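Local atomic coordinates of copper-transporting atpase (PDB entry 2YJ3), a protein that probably couples ATP hydrolysis to the movement of heavy-metal cations such as copper across the cell membrane, represented here by its catalytic domain. Residues S19-K24 and A234-V239; I32-G37 and G207-A212; V136-L141 and N241-L246; I155-G160 and D164-L169; R189-L194 and V201-D206. The protein carries 1 engineered substitution. All coordinates share one frame; numbering follows the deposited sequence.

Contact 1 (S19-K24 and A234-V239); sequences SNVYEK and ADIILV
The backbones of helix 20-27 and the lead-in to strand 236-238 come nearest at Val21 and Asp235, whose CA atoms lie 6.8 Å apart. That distance is too long for main-chain bonding and leaves the contact to side chains. It sits at the rim of the Rossmann-like sheet of the haloacid dehalogenase (HAD) fold, where strand 236-238 runs between the antiparallel edge strand 15-16 and the parallel strand 219-223. Val21 is the residue of the helix that bridges the gap, and its two methyls divide the work. With CG1 anti to the backbone N (chi1 -171°), that methyl reaches Ile236, lying 3.7 Å from Ile236 CD1 and 3.9 Å from Ile236 CG1. Ile236 does not aim its CB at the helix; its extended CG1-CD1 arm brings the outer end nearer. Val219 and Ile16 also pack on Val21, burying it among aliphatic groups. Asp235 presents only its methylene, while its main-chain N is bonded to the hydroxyl of Ser220. The pairing is apolar and far from the nucleotide site, tying the helix to one margin of the sheet. The second methyl, Val21 CG2, rests 4.0 Å from Asp235 CB.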
# COMPACT_ATOMS: atom_id res chain seq x y z
N SER A 19 -7.67 -24.59 8.64
CA SER A 19 -8.88 -24.37 9.42
C SER A 19 -8.55 -23.78 10.78
O SER A 19 -9.38 -23.12 11.41
N ASN A 20 -7.31 -24.01 11.23
CA ASN A 20 -6.83 -23.51 12.51
C ASN A 20 -6.91 -21.99 12.59
O ASN A 20 -7.24 -21.43 13.65
N VAL A 21 -6.62 -21.33 11.48
CA VAL A 21 -6.76 -19.88 11.40
C VAL A 21 -8.15 -19.48 11.84
O VAL A 21 -8.38 -18.38 12.33
CB VAL A 21 -6.55 -19.37 9.96
CG1 VAL A 21 -6.47 -17.86 9.95
CG2 VAL A 21 -5.29 -19.98 9.35
N TYR A 22 -9.09 -20.41 11.68
CA TYR A 22 -10.49 -20.18 12.01
C TYR A 22 -10.68 -19.73 13.45
O TYR A 22 -10.89 -18.54 13.71
N GLU A 23 -10.59 -20.67 14.38
CA GLU A 23 -10.83 -20.39 15.80
C GLU A 23 -9.71 -19.52 16.36
O GLU A 23 -9.86 -18.90 17.42
N LYS A 24 -8.59 -19.48 15.65
CA LYS A 24 -7.48 -18.65 16.06
C LYS A 24 -7.89 -17.18 15.98
O LYS A 24 -7.38 -16.35 16.73
CB LYS A 24 -6.25 -18.92 15.20
CG LYS A 24 -4.93 -18.54 15.86
CD LYS A 24 -3.75 -19.15 15.11
N ALA A 234 0.80 -16.19 3.40
CA ALA A 234 -0.07 -15.63 4.43
C ALA A 234 -1.18 -16.60 4.82
O ALA A 234 -1.62 -17.42 4.01
CB ALA A 234 -0.68 -14.31 3.94
N ASP A 235 -1.64 -16.50 6.06
CA ASP A 235 -2.71 -17.36 6.55
C ASP A 235 -3.99 -17.20 5.75
O ASP A 235 -4.70 -18.17 5.48
CB ASP A 235 -2.98 -17.06 8.02
CG ASP A 235 -1.87 -17.55 8.92
OD1 ASP A 235 -0.95 -18.25 8.43
OD2 ASP A 235 -1.90 -17.23 10.13
N ILE A 236 -4.28 -15.96 5.37
CA ILE A 236 -5.49 -15.67 4.60
C ILE A 236 -5.20 -14.72 3.47
O ILE A 236 -4.67 -13.64 3.69
CB ILE A 236 -6.57 -15.01 5.46
CG1 ILE A 236 -6.96 -15.93 6.62
CG2 ILE A 236 -7.78 -14.66 4.59
CD1 ILE A 236 -7.73 -15.21 7.69
N ILE A 237 -5.57 -15.12 2.27
CA ILE A 237 -5.46 -14.20 1.15
C ILE A 237 -6.83 -13.59 0.81
O ILE A 237 -7.82 -14.32 0.58
CB ILE A 237 -4.83 -14.90 -0.07
CG1 ILE A 237 -3.50 -15.55 0.34
CG2 ILE A 237 -4.64 -13.92 -1.21
CD1 ILE A 237 -2.66 -16.04 -0.81
N LEU A 238 -6.90 -12.26 0.82
CA LEU A 238 -8.14 -11.56 0.49
C LEU A 238 -8.21 -11.36 -1.00
O LEU A 238 -7.91 -10.26 -1.50
CB LEU A 238 -8.21 -10.19 1.16
CG LEU A 238 -9.17 -9.95 2.32
CD1 LEU A 238 -9.57 -8.49 2.37
CD2 LEU A 238 -10.40 -10.81 2.19
N VAL A 239 -8.60 -12.41 -1.72
CA VAL A 239 -8.66 -12.36 -3.18
C VAL A 239 -9.49 -11.18 -3.60
O VAL A 239 -9.21 -10.51 -4.60
CB VAL A 239 -9.39 -13.58 -3.78
CG1 VAL A 239 -9.16 -13.64 -5.28
CG2 VAL A 239 -8.94 -14.84 -3.11

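Contact 2 (I32-G37 and G207-A212); sequences IFEKTG and GVNDAA. Engineered in segment 32-37: Glu34 (natural residue Asp).
Glu34 and Asp210 face each other from opposite directions at the C-terminal end of the Rossmann-like sheet, where the P-type ATPase signature loops of the HAD fold meet. Glu34 is an engineered residue: it replaces the aspartate of the DKTG motif, the residue phosphorylated in this family. Asp210 closes the GDGVND loop, just before helix 211-216. The CA atoms stand 8.5 Å apart, so the side chains span the gap. Along Glu34, CB is 3.9 Å from Asp210 OD2, CG comes in to a tight 2.9 Å from that same oxygen, and CD stays at 3.1 Å from it. A bend at chi2 (-93°) wraps the chain around Asp210 OD2 instead of letting it run past. At the tip, Glu34 OE2 lies 2.5 Å from Asp210 OD2, the two carboxylate planes being 54° apart; Lys187 forms a salt bridge to OE2. The other branch, OE1, turns to the side where a sulfate is bound. Lys187, Lys35, Thr36 and Asn209 bind ATP in nucleotide complexes of this protein, which places the pair in the nucleotide site, though no nucleotide is bound here. Asp210 is held from its own loop as well, since OD2 accepts from Asp206 N. Exchange of Asp210 for an alanine removes both oxygens and would probably leave the amides of Gly207 and Asp206 without these acceptors, freeing the loop to shift. Asp210 OD1 takes the Gly207 N-H on its syn lone pair, the side of OD2, at 3.2 Å and with an N-H...O angle of 154°.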
# COMPACT_ATOMS: atom_id res chain seq x y z
N ILE A 32 -3.63 -5.14 13.22
CA ILE A 32 -2.73 -4.18 12.62
C ILE A 32 -2.99 -4.03 11.13
O ILE A 32 -3.07 -5.02 10.40
CB ILE A 32 -1.28 -4.58 12.84
CG1 ILE A 32 -0.99 -4.65 14.35
CG2 ILE A 32 -0.36 -3.60 12.13
CD1 ILE A 32 0.45 -4.97 14.71
N PHE A 33 -3.13 -2.78 10.69
CA PHE A 33 -3.24 -2.45 9.28
C PHE A 33 -1.97 -1.80 8.74
O PHE A 33 -1.38 -0.94 9.38
CB PHE A 33 -4.39 -1.48 9.04
CG PHE A 33 -5.73 -2.04 9.33
CD1 PHE A 33 -6.45 -2.69 8.34
CD2 PHE A 33 -6.29 -1.90 10.58
CE1 PHE A 33 -7.69 -3.21 8.60
CE2 PHE A 33 -7.55 -2.41 10.85
CZ PHE A 33 -8.25 -3.06 9.86
N GLU A 34 -1.59 -2.21 7.54
CA GLU A 34 -0.65 -1.46 6.73
C GLU A 34 -1.40 -0.35 6.03
O GLU A 34 -2.38 -0.61 5.32
CB GLU A 34 -0.04 -2.39 5.69
CG GLU A 34 1.26 -3.01 6.13
CD GLU A 34 2.45 -2.20 5.66
OE1 GLU A 34 2.37 -0.95 5.70
OE2 GLU A 34 3.44 -2.82 5.24
N LYS A 35 -0.98 0.89 6.21
CA LYS A 35 -1.69 1.98 5.57
C LYS A 35 -1.89 1.66 4.09
O LYS A 35 -3.02 1.62 3.61
CB LYS A 35 -0.95 3.31 5.75
CG LYS A 35 -1.47 4.43 4.86
CD LYS A 35 -0.77 5.75 5.13
CE LYS A 35 0.25 6.07 4.06
NZ LYS A 35 -0.36 6.59 2.79
N THR A 36 -0.80 1.41 3.39
CA THR A 36 -0.84 1.35 1.94
C THR A 36 -1.34 0.01 1.43
O THR A 36 -0.73 -1.03 1.70
CB THR A 36 0.55 1.60 1.35
OG1 THR A 36 1.02 2.88 1.77
CG2 THR A 36 0.49 1.53 -0.19
N GLY A 37 -2.44 0.03 0.69
CA GLY A 37 -2.95 -1.16 0.05
C GLY A 37 -4.10 -1.80 0.80
O GLY A 37 -4.94 -2.48 0.19
N GLY A 207 1.68 -8.02 1.41
CA GLY A 207 2.13 -9.38 1.17
C GLY A 207 3.54 -9.47 0.63
O GLY A 207 4.07 -10.57 0.44
N VAL A 208 4.15 -8.31 0.39
CA VAL A 208 5.51 -8.22 -0.11
C VAL A 208 6.35 -7.28 0.75
O VAL A 208 7.19 -7.73 1.53
CB VAL A 208 5.55 -7.77 -1.57
N ASN A 209 6.12 -5.97 0.61
CA ASN A 209 6.88 -4.95 1.33
C ASN A 209 6.84 -5.12 2.86
O ASN A 209 7.46 -4.35 3.60
CB ASN A 209 6.39 -3.54 0.94
CG ASN A 209 7.20 -2.41 1.61
OD1 ASN A 209 7.10 -2.19 2.82
ND2 ASN A 209 7.97 -1.68 0.80
N ASP A 210 6.12 -6.13 3.32
CA ASP A 210 5.96 -6.36 4.75
C ASP A 210 5.73 -7.84 5.01
O ASP A 210 5.05 -8.21 5.96
CB ASP A 210 4.77 -5.58 5.27
CG ASP A 210 3.51 -5.87 4.47
OD1 ASP A 210 3.48 -6.92 3.79
OD2 ASP A 210 2.57 -5.05 4.52
N ALA A 211 6.30 -8.67 4.14
CA ALA A 211 6.12 -10.12 4.23
C ALA A 211 6.70 -10.70 5.51
O ALA A 211 6.19 -11.68 6.04
CB ALA A 211 6.73 -10.80 3.00
N ALA A 212 7.77 -10.11 6.02
CA ALA A 212 8.38 -10.62 7.24
C ALA A 212 7.48 -10.35 8.43
O ALA A 212 7.28 -11.22 9.27
CB ALA A 212 9.76 -10.02 7.44

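Contact 3 (V136-L141 and N241-L246); sequences VPRPNL and NDIGTL
The linker between strand 126-134 of the six-stranded antiparallel sheet and helix 142-149 carries Arg138, which leans across to Asn241 and Ile243 at the start of helix 243-250. The CA atoms of Arg138 and Ile243 are 9.0 Å apart, and the two side chains reach toward each other across that gap. The arginine chain is extended from CG to NE, and its methylene CD meets Ile243 CG1 at 4.0 Å, the two side chains crossing at about a right angle. Farther out, the guanidinium lies with one face toward the main chain: Asn241 O stands over that face, offset toward the rim and 4.0 Å from Arg138 NH1. This is packing of a carbonyl over a flat cation and not a bond. The protein partners of the guanidinium are Gly37 O, for NH2, and, weakly, Thr38 O, for NE, at and just after the phosphorylation motif. This is the edge of the Rossmann-like HAD core, where the chain returns from the antiparallel-sheet domain. Met223 of strand 219-223 also touches Arg138, Asn241 and Ile243. On the other segment, Asp242 is the N-cap of helix 243-250: its OD1 accepts a long, weak bond from Thr245 N at 3.5 Å, nearly straight at 169°. The second oxygen, Asp242 OD2, receives the Thr245 OG1 hydroxyl in a weak bond of 2.8 Å.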
# COMPACT_ATOMS: atom_id res chain seq x y z
N VAL A 136 -5.32 6.72 -1.77
CA VAL A 136 -6.75 6.99 -1.72
C VAL A 136 -7.40 6.03 -0.72
O VAL A 136 -7.30 4.82 -0.86
CB VAL A 136 -7.41 6.78 -3.10
CG1 VAL A 136 -8.93 6.87 -3.00
CG2 VAL A 136 -6.86 7.79 -4.09
N PRO A 137 -8.06 6.57 0.31
CA PRO A 137 -8.68 5.70 1.31
C PRO A 137 -9.80 4.83 0.72
O PRO A 137 -10.48 5.24 -0.22
CB PRO A 137 -9.25 6.68 2.35
CG PRO A 137 -9.25 8.03 1.67
CD PRO A 137 -8.15 8.00 0.66
N ARG A 138 -9.97 3.63 1.27
CA ARG A 138 -11.11 2.79 0.93
C ARG A 138 -12.32 3.22 1.75
O ARG A 138 -12.22 3.44 2.96
CB ARG A 138 -10.82 1.32 1.22
CG ARG A 138 -9.75 0.70 0.37
CD ARG A 138 -9.65 -0.79 0.65
NE ARG A 138 -8.45 -1.37 0.06
CZ ARG A 138 -8.37 -1.81 -1.18
NH1 ARG A 138 -9.44 -1.75 -1.97
NH2 ARG A 138 -7.22 -2.31 -1.63
N PRO A 139 -13.48 3.34 1.09
CA PRO A 139 -14.72 3.65 1.82
C PRO A 139 -15.15 2.49 2.72
O PRO A 139 -14.69 1.36 2.52
CB PRO A 139 -15.73 3.86 0.69
CG PRO A 139 -15.20 3.04 -0.45
CD PRO A 139 -13.70 3.14 -0.35
N ASN A 140 -16.04 2.78 3.67
CA ASN A 140 -16.52 1.85 4.69
C ASN A 140 -15.80 2.03 6.04
O ASN A 140 -14.68 1.56 6.26
CB ASN A 140 -16.56 0.39 4.21
CG ASN A 140 -17.74 0.12 3.25
OD1 ASN A 140 -18.78 0.79 3.31
ND2 ASN A 140 -17.58 -0.88 2.38
N LEU A 141 -16.48 2.74 6.93
CA LEU A 141 -15.86 3.39 8.07
C LEU A 141 -16.48 2.95 9.40
O LEU A 141 -15.96 3.25 10.48
CB LEU A 141 -16.01 4.91 7.91
CG LEU A 141 -16.10 5.50 6.49
CD1 LEU A 141 -14.87 5.17 5.65
CD2 LEU A 141 -17.40 5.13 5.74
N ASN A 241 -9.98 -8.45 -2.08
CA ASN A 241 -9.53 -7.16 -1.56
C ASN A 241 -10.63 -6.52 -0.74
O ASN A 241 -10.61 -5.32 -0.47
CB ASN A 241 -9.12 -6.23 -2.69
CG ASN A 241 -7.80 -6.63 -3.30
OD1 ASN A 241 -6.78 -6.70 -2.61
ND2 ASN A 241 -7.81 -6.90 -4.61
N ASP A 242 -11.59 -7.35 -0.33
CA ASP A 242 -12.73 -6.88 0.44
C ASP A 242 -12.41 -6.87 1.93
O ASP A 242 -12.65 -7.87 2.62
CB ASP A 242 -13.94 -7.77 0.16
CG ASP A 242 -15.24 -7.10 0.50
OD1 ASP A 242 -15.21 -6.05 1.18
OD2 ASP A 242 -16.31 -7.60 0.06
N ILE A 243 -11.86 -5.76 2.42
CA ILE A 243 -11.49 -5.70 3.84
C ILE A 243 -12.72 -5.65 4.72
O ILE A 243 -12.72 -6.19 5.83
CB ILE A 243 -10.63 -4.47 4.20
CG1 ILE A 243 -9.74 -4.04 3.05
CG2 ILE A 243 -9.79 -4.79 5.41
CD1 ILE A 243 -8.26 -4.34 3.28
N GLY A 244 -13.76 -4.97 4.25
CA GLY A 244 -14.99 -4.85 5.02
C GLY A 244 -15.48 -6.23 5.43
O GLY A 244 -15.76 -6.49 6.60
N THR A 245 -15.56 -7.11 4.45
CA THR A 245 -15.99 -8.48 4.67
C THR A 245 -15.05 -9.23 5.62
O THR A 245 -15.46 -10.15 6.33
CB THR A 245 -16.13 -9.22 3.33
OG1 THR A 245 -17.19 -8.62 2.57
CG2 THR A 245 -16.43 -10.70 3.55
N LEU A 246 -13.78 -8.84 5.63
CA LEU A 246 -12.85 -9.45 6.56
C LEU A 246 -13.14 -8.95 7.96
O LEU A 246 -13.14 -9.71 8.93
CB LEU A 246 -11.41 -9.14 6.18
CG LEU A 246 -10.39 -9.59 7.23
CD1 LEU A 246 -10.43 -11.10 7.35
CD2 LEU A 246 -9.01 -9.13 6.82

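Contact 4 (I155-G160 and D164-L169); sequences IIILSG and DKVKEL. With SO4 (sulfate ion), chain C.
A serine hydroxyl lies against a methyl group: Ser159 OG is 3.5 Å from Val166 CG2, although the oxygen belongs to a residue of the ATP site. The setting is the first half of a beta-alpha-beta unit in the HAD fold, strand 154-158 followed by helix 163-173 and strand 177-179, and Ser159 stands where the strand gives way to the loop of HAD motif II. The segments come closest at Ser159 and Val166, with 7.0 Å between their CA atoms. OG is anti to the backbone N of Ser159 (chi1 175°), which turns it to the helix side; its hydrogen bond is made within the loop, with Asp161 N. The serine methylene shares the touch, CB being 3.6 Å from Val166 CG2. The other methyl of the valine serves the strand, as Val166 CG1 rests 4.3 Å from Ile157 CG2. Ile157 and Leu169 both pack against Leu39 of helix 35-39, which fills in the layer beside this pair. Tyr178 of strand 177-179 touches Val166 too, so the valine meets both strands of the unit. Beyond Ser159 the chain turns from packing to anion binding. The sulfate there probably came from the crystallisation liquor, but it is also hydrogen-bonded to Lys187 NZ and is consistent with a phosphate-binding position. Gly160, with no side chain, lets it come close; a CB there would run into sulfate O1. Gly160 N donates to sulfate O3 at 3.0 Å in a weak bond, bent to 128°.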
# COMPACT_ATOMS: atom_id res chain seq x y z
N ILE A 155 -6.63 -1.48 17.58
CA ILE A 155 -6.24 -1.30 16.19
C ILE A 155 -4.96 -0.47 16.07
O ILE A 155 -4.76 0.51 16.79
CB ILE A 155 -7.34 -0.59 15.39
CG1 ILE A 155 -8.73 -1.07 15.83
CG2 ILE A 155 -7.10 -0.78 13.91
CD1 ILE A 155 -8.93 -2.57 15.79
N ILE A 156 -4.09 -0.87 15.15
CA ILE A 156 -2.84 -0.17 14.93
C ILE A 156 -2.59 -0.02 13.44
O ILE A 156 -2.76 -0.97 12.67
CB ILE A 156 -1.66 -0.92 15.59
CG1 ILE A 156 -1.89 -1.05 17.10
CG2 ILE A 156 -0.33 -0.22 15.31
CD1 ILE A 156 -0.77 -1.76 17.81
N ILE A 157 -2.19 1.18 13.04
CA ILE A 157 -1.80 1.45 11.67
C ILE A 157 -0.28 1.55 11.58
O ILE A 157 0.34 2.29 12.34
CB ILE A 157 -2.39 2.79 11.18
CG1 ILE A 157 -3.92 2.72 11.11
CG2 ILE A 157 -1.82 3.18 9.83
CD1 ILE A 157 -4.55 4.02 10.64
N LEU A 158 0.33 0.79 10.67
CA LEU A 158 1.77 0.89 10.41
C LEU A 158 1.99 1.40 9.00
O LEU A 158 1.16 1.16 8.12
CB LEU A 158 2.47 -0.46 10.56
CG LEU A 158 2.24 -1.25 11.84
CD1 LEU A 158 3.12 -2.48 11.83
CD2 LEU A 158 2.47 -0.39 13.07
N SER A 159 3.10 2.09 8.77
CA SER A 159 3.37 2.63 7.44
C SER A 159 4.80 3.10 7.27
O SER A 159 5.41 3.60 8.21
CB SER A 159 2.41 3.78 7.14
OG SER A 159 2.73 4.41 5.91
N GLY A 160 5.33 2.93 6.06
CA GLY A 160 6.65 3.42 5.72
C GLY A 160 6.53 4.84 5.21
O GLY A 160 7.48 5.43 4.68
N ASP A 164 2.89 13.06 8.52
CA ASP A 164 1.69 13.84 8.20
C ASP A 164 0.67 13.07 7.36
O ASP A 164 -0.54 13.23 7.54
CB ASP A 164 2.04 15.18 7.54
CG ASP A 164 2.89 15.01 6.30
OD1 ASP A 164 3.50 13.94 6.12
OD2 ASP A 164 2.94 15.97 5.49
N LYS A 165 1.16 12.23 6.44
CA LYS A 165 0.27 11.41 5.63
C LYS A 165 -0.40 10.36 6.51
O LYS A 165 -1.62 10.18 6.46
CB LYS A 165 1.04 10.74 4.49
N VAL A 166 0.40 9.67 7.31
CA VAL A 166 -0.11 8.61 8.17
C VAL A 166 -1.08 9.15 9.21
O VAL A 166 -2.15 8.58 9.43
CB VAL A 166 1.05 7.84 8.88
CG1 VAL A 166 0.50 6.75 9.79
CG2 VAL A 166 2.00 7.24 7.84
N LYS A 167 -0.72 10.27 9.85
CA LYS A 167 -1.57 10.85 10.88
C LYS A 167 -2.93 11.24 10.31
O LYS A 167 -3.97 10.95 10.90
CB LYS A 167 -0.89 12.06 11.52
CG LYS A 167 -1.58 12.53 12.79
CD LYS A 167 -0.77 13.58 13.52
CE LYS A 167 -1.04 14.99 13.00
NZ LYS A 167 -0.35 16.04 13.82
N GLU A 168 -2.90 11.90 9.16
CA GLU A 168 -4.11 12.39 8.52
C GLU A 168 -5.08 11.24 8.23
O GLU A 168 -6.29 11.39 8.41
CB GLU A 168 -3.74 13.13 7.24
CG GLU A 168 -4.72 12.95 6.10
CD GLU A 168 -4.22 13.59 4.82
N LEU A 169 -4.54 10.11 7.79
CA LEU A 169 -5.38 8.94 7.55
C LEU A 169 -5.91 8.40 8.86
O LEU A 169 -7.04 7.92 8.93
CB LEU A 169 -4.60 7.84 6.83
CG LEU A 169 -5.44 6.62 6.43
CD1 LEU A 169 -6.22 6.92 5.16
CD2 LEU A 169 -4.58 5.38 6.24
S SO4 C . 4.80 1.16 3.13
O1 SO4 C . 5.90 0.54 3.88
O2 SO4 C . 3.53 0.86 3.79
O3 SO4 C . 4.98 2.62 3.07
O4 SO4 C . 4.81 0.62 1.78

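Contact 5 (R189-L194 and V201-D206); sequences RIIEKL and VLMIGD
Two main-chain amides converge on Asp206 OD1, one from Val208 and, more weakly, one from Asn209, fixing the turn that follows strand 201-205. Upstream of that turn, the strand meets helix 184-196 through apolar side chains alone. The short axes of helix 189-194 and strand 201-205 pass 10.1 Å apart and run nearly antiparallel, at 158°, as expected where a helix returns beside the strand that follows it in a Rossmann-like fold. The backbones draw together toward the connection, Leu194 CA and Val201 CA being 7.4 Å apart. Here Leu194 touches with its first carbon: CB lies 3.8 Å from Val201 CG2. One helical turn earlier Ile191 bridges a wider gap. Its CB is not aimed at the strand, but its chain turns so that the terminal CD1 reaches across. This methyl lies between two strand residues, 4.3 Å from Val201 CG1 and 3.9 Å from Met203 SD. Met203 is fully extended, with CG anti to the backbone N (chi1 -179°), and so carries its sulfur out from the strand to meet Ile191 at about a right angle. Val201 and Met203, alternate residues of the strand, thereby face the same helix. Ala213 of helix 211-216 touches both Ile191 and Met203, while Ile32 of the adjoining strand 30-34 packs on Ile191. Ile204, on the strand's other side, reaches Phe33 and Leu246, so strand 201-205 lies in the sheet with helices 184-196 and 211-216 over one face and helix 243-250 over the other.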
# COMPACT_ATOMS: atom_id res chain seq x y z
N ARG A 189 10.05 -5.89 14.00
CA ARG A 189 10.38 -5.72 15.42
C ARG A 189 9.14 -5.32 16.25
O ARG A 189 9.00 -5.70 17.41
CB ARG A 189 11.50 -4.69 15.60
CG ARG A 189 12.90 -5.24 15.28
CD ARG A 189 13.96 -4.14 15.23
NE ARG A 189 15.31 -4.69 15.36
CZ ARG A 189 16.40 -4.15 14.83
NH1 ARG A 189 16.30 -3.03 14.12
NH2 ARG A 189 17.58 -4.73 15.00
N ILE A 190 8.23 -4.57 15.64
CA ILE A 190 6.98 -4.20 16.31
C ILE A 190 6.09 -5.41 16.57
O ILE A 190 5.54 -5.57 17.67
CB ILE A 190 6.22 -3.14 15.50
CG1 ILE A 190 6.93 -1.79 15.63
CG2 ILE A 190 4.78 -3.05 15.98
CD1 ILE A 190 6.06 -0.62 15.26
N ILE A 191 5.94 -6.26 15.57
CA ILE A 191 5.18 -7.48 15.73
C ILE A 191 5.79 -8.31 16.85
O ILE A 191 5.09 -8.72 17.77
CB ILE A 191 5.17 -8.31 14.43
CG1 ILE A 191 4.59 -7.49 13.27
CG2 ILE A 191 4.39 -9.61 14.64
CD1 ILE A 191 3.16 -7.06 13.47
N GLU A 192 7.09 -8.57 16.78
CA GLU A 192 7.71 -9.42 17.80
C GLU A 192 7.48 -8.87 19.20
O GLU A 192 7.20 -9.64 20.13
CB GLU A 192 9.20 -9.62 17.56
CG GLU A 192 9.85 -10.41 18.69
CD GLU A 192 11.20 -10.98 18.34
OE1 GLU A 192 12.21 -10.22 18.40
OE2 GLU A 192 11.27 -12.19 18.01
N LYS A 193 7.60 -7.55 19.36
CA LYS A 193 7.36 -6.90 20.65
C LYS A 193 5.92 -7.07 21.14
O LYS A 193 5.68 -7.38 22.30
CB LYS A 193 7.72 -5.42 20.58
N LEU A 194 4.94 -6.88 20.25
CA LEU A 194 3.55 -7.12 20.60
C LEU A 194 3.33 -8.56 21.07
O LEU A 194 2.67 -8.81 22.08
CB LEU A 194 2.62 -6.81 19.43
CG LEU A 194 2.12 -5.37 19.31
CD1 LEU A 194 1.77 -4.83 20.68
CD2 LEU A 194 3.16 -4.49 18.66
N VAL A 201 -1.92 -11.27 17.57
CA VAL A 201 -1.94 -10.18 16.61
C VAL A 201 -2.31 -10.66 15.23
O VAL A 201 -1.70 -11.58 14.69
CB VAL A 201 -0.54 -9.54 16.49
CG1 VAL A 201 -0.47 -8.61 15.29
CG2 VAL A 201 -0.17 -8.79 17.77
N LEU A 202 -3.31 -10.02 14.65
CA LEU A 202 -3.72 -10.33 13.30
C LEU A 202 -3.30 -9.17 12.45
O LEU A 202 -3.56 -8.01 12.79
CB LEU A 202 -5.23 -10.53 13.24
CG LEU A 202 -5.87 -10.82 11.88
CD1 LEU A 202 -7.19 -11.56 12.07
CD2 LEU A 202 -6.06 -9.53 11.10
N MET A 203 -2.63 -9.45 11.34
CA MET A 203 -2.12 -8.35 10.55
C MET A 203 -2.58 -8.42 9.13
O MET A 203 -2.63 -9.48 8.54
CB MET A 203 -0.59 -8.31 10.59
CG MET A 203 -0.06 -7.15 9.78
SD MET A 203 1.71 -6.92 9.88
CE MET A 203 1.92 -5.49 8.82
N ILE A 204 -2.89 -7.25 8.57
CA ILE A 204 -3.33 -7.14 7.19
C ILE A 204 -2.35 -6.28 6.42
O ILE A 204 -2.10 -5.13 6.80
CB ILE A 204 -4.71 -6.47 7.15
CG1 ILE A 204 -5.63 -7.16 8.15
CG2 ILE A 204 -5.26 -6.48 5.73
CD1 ILE A 204 -7.02 -6.62 8.16
N GLY A 205 -1.80 -6.83 5.33
CA GLY A 205 -0.76 -6.14 4.58
C GLY A 205 -0.73 -6.48 3.10
O GLY A 205 -1.57 -7.24 2.59
N ASP A 206 0.25 -5.91 2.41
CA ASP A 206 0.35 -6.03 0.96
C ASP A 206 0.90 -7.39 0.54
O ASP A 206 0.61 -7.87 -0.56
CB ASP A 206 1.21 -4.91 0.38
CG ASP A 206 2.62 -4.92 0.94
OD1 ASP A 206 3.43 -5.77 0.49
OD2 ASP A 206 2.92 -4.09 1.83

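Contacts 1, 2, 4 and 5 all reach the seven-stranded, mainly parallel sheet of the HAD-like domain, and contact 3 flanks it. Contact 2 is the middle: its centre is 9 Å from that of contact 5 and 12 Å from that of contact 4, and strand 30-34 lies between strands 154-158 and 201-205. Contact 1 is at one margin, 25 Å from contact 4. Along the chain, contact 1 spans contacts 2, 4 and 5; the segments of contact 3 alternate with those of contacts 1 and 2; contacts 4 and 5 follow in series within contact 2. Contacts 2 and 4 bring ATP-site residues together, contacts 1 and 5 pack helices on the same sheet, and contact 3 joins contact 2 through Arg138 and Gly37.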